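Local coordinates for protein YJHT (Escherichia coli, PDB 2UVK) that speeds the interconversion of the alpha- and beta-anomers of N-acetylneuraminate (sialic acid) as a homodimeric periplasmic epimerase, at residues G119-T124 with L171-S176. Residues are numbered along the deposited sequence; the frame is centred on the assembly and turned at random.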
loop_
_atom_site.group_PDB
_atom_site.type_symbol
_atom_site.label_atom_id
_atom_site.label_comp_id
_atom_site.label_asym_id
_atom_site.label_seq_id
_atom_site.Cartn_x
_atom_site.Cartn_y
_atom_site.Cartn_z
ATOM N N GLY B 119 -10.493 6.123 21.841
ATOM C CA GLY B 119 -11.499 5.143 21.460
ATOM C C GLY B 119 -11.301 4.501 20.095
ATOM O O GLY B 119 -12.192 3.825 19.595
ATOM N N LYS B 120 -10.138 4.730 19.496
ATOM C CA LYS B 120 -9.843 4.202 18.152
ATOM C C LYS B 120 -8.542 3.423 18.198
ATOM O O LYS B 120 -7.663 3.704 19.018
ATOM C CB LYS B 120 -9.725 5.345 17.140
ATOM C CG LYS B 120 -11.057 6.089 16.906
ATOM C CD LYS B 120 -10.884 7.420 16.226
ATOM C CE LYS B 120 -12.253 8.124 16.094
ATOM N NZ LYS B 120 -12.212 9.300 15.190
ATOM N N ALA B 121 -8.419 2.445 17.294
ATOM C CA ALA B 121 -7.168 1.707 17.165
ATOM C C ALA B 121 -6.340 2.335 16.069
ATOM O O ALA B 121 -6.789 2.466 14.945
ATOM C CB ALA B 121 -7.447 0.254 16.844
ATOM N N TYR B 122 -5.126 2.727 16.419
ATOM C CA TYR B 122 -4.205 3.364 15.496
ATOM C C TYR B 122 -3.127 2.354 15.133
ATOM O O TYR B 122 -2.590 1.664 16.002
ATOM C CB TYR B 122 -3.550 4.568 16.164
ATOM C CG TYR B 122 -4.428 5.797 16.210
ATOM C CD1 TYR B 122 -4.231 6.853 15.336
ATOM C CD2 TYR B 122 -5.452 5.896 17.125
ATOM C CE1 TYR B 122 -5.033 8.005 15.383
ATOM C CE2 TYR B 122 -6.264 7.005 17.159
ATOM C CZ TYR B 122 -6.061 8.048 16.272
ATOM O OH TYR B 122 -6.869 9.192 16.361
ATOM N N VAL B 123 -2.809 2.320 13.836
ATOM C CA VAL B 123 -1.878 1.330 13.248
ATOM C C VAL B 123 -0.836 2.050 12.398
ATOM O O VAL B 123 -1.167 2.941 11.621
ATOM C CB VAL B 123 -2.648 0.335 12.352
ATOM C CG1 VAL B 123 -1.676 -0.604 11.633
ATOM C CG2 VAL B 123 -3.679 -0.457 13.178
ATOM N N THR B 124 0.425 1.684 12.572
ATOM C CA THR B 124 1.468 2.130 11.638
ATOM C C THR B 124 2.517 1.046 11.551
ATOM O O THR B 124 2.520 0.111 12.358
ATOM C CB THR B 124 2.072 3.499 12.029
ATOM O OG1 THR B 124 2.873 3.982 10.948
ATOM C CG2 THR B 124 2.837 3.436 13.317
ATOM N N LEU B 171 -2.874 4.895 10.403
ATOM C CA LEU B 171 -4.249 4.536 10.084
ATOM C C LEU B 171 -5.043 4.509 11.381
ATOM O O LEU B 171 -4.499 4.158 12.426
ATOM C CB LEU B 171 -4.283 3.131 9.452
ATOM C CG LEU B 171 -3.291 2.823 8.305
ATOM C CD1 LEU B 171 -3.453 1.332 7.894
ATOM C CD2 LEU B 171 -3.463 3.753 7.146
ATOM N N SER B 172 -6.319 4.867 11.325
ATOM C CA SER B 172 -7.173 4.692 12.501
ATOM C C SER B 172 -8.414 3.877 12.147
ATOM O O SER B 172 -9.071 4.115 11.129
ATOM C CB SER B 172 -7.549 6.042 13.144
ATOM O OG SER B 172 -8.348 6.842 12.291
ATOM N N PHE B 173 -8.680 2.895 12.997
ATOM C CA PHE B 173 -9.848 2.028 12.900
ATOM C C PHE B 173 -10.827 2.448 13.998
ATOM O O PHE B 173 -10.458 2.480 15.171
ATOM C CB PHE B 173 -9.418 0.572 13.103
ATOM C CG PHE B 173 -10.557 -0.382 13.353
ATOM C CD1 PHE B 173 -11.271 -0.928 12.313
ATOM C CD2 PHE B 173 -10.897 -0.751 14.659
ATOM C CE1 PHE B 173 -12.320 -1.831 12.545
ATOM C CE2 PHE B 173 -11.926 -1.646 14.869
ATOM C CZ PHE B 173 -12.633 -2.169 13.818
ATOM N N ASP B 174 -12.067 2.733 13.602
ATOM C CA ASP B 174 -13.118 3.142 14.556
ATOM C C ASP B 174 -14.034 1.952 14.795
ATOM O O ASP B 174 -14.736 1.533 13.885
ATOM C CB ASP B 174 -13.899 4.331 13.994
ATOM C CG ASP B 174 -14.944 4.876 14.986
ATOM O OD1 ASP B 174 -15.188 4.209 16.000
ATOM O OD2 ASP B 174 -15.491 5.968 14.737
ATOM N N PRO B 175 -14.040 1.384 16.023
ATOM C CA PRO B 175 -14.860 0.192 16.266
ATOM C C PRO B 175 -16.371 0.380 16.008
ATOM O O PRO B 175 -17.061 -0.576 15.693
ATOM C CB PRO B 175 -14.603 -0.125 17.741
ATOM C CG PRO B 175 -13.373 0.592 18.097
ATOM C CD PRO B 175 -13.284 1.790 17.215
ATOM N N SER B 176 -16.849 1.603 16.131
ATOM C CA SER B 176 -18.264 1.889 15.951
ATOM C C SER B 176 -18.707 1.760 14.497
ATOM O O SER B 176 -19.802 1.268 14.220
ATOM C CB SER B 176 -18.564 3.283 16.484
ATOM O OG SER B 176 -18.246 3.348 17.873
HETATM O O HOH W 1 -15.198 5.177 18.559
#
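Ala121 and Phe173 face each other as an antiparallel hydrogen-bonded pair, and the bond from Phe173 N to Ala121 O, 2.7 Å long, is nearly straight at 174°. Val123 and Leu171 repeat the exchange with two bonds of their own. Between these rungs lies the non-hydrogen-bonded pair Tyr122 and Ser172, where the strands are tied by weaker links: Tyr122 CA brings its hydrogen to Leu171 O at 3.2 Å. On this face Ser172 CB sits over the Tyr122 ring, 4.0 Å from its centroid, in a CH-pi contact. With CG anti to the carbonyl carbon and beside the backbone N (chi1 -79°), the Tyr122 ring leans back toward the Lys120 end of its strand and turns one face to Ser172 CB. Were the ring cut back to an alanine, Ser172 CB would probably lose the aromatic face above it, and the Phe115 ring its contact with the tyrosine. Just before Lys120, Gly119 O lies 3.3 Å from Pro175 CD. Asp174 OD1 closes an Asx turn by accepting from Ser176 N and lies 2.7 Å from a water oxygen that is also weakly linked to Gly119 O. The pairing joins the two middle strands of a four-stranded antiparallel blade of the Kelch beta-propeller, and the chain between them forms the helices 129-142 and 146-157. On the face opposite Tyr122, Ala121 CB reaches the edge of the Phe173 ring, 4.2 Å from CD2, and that ring in turn meets Phe71 of the preceding blade edge-to-face.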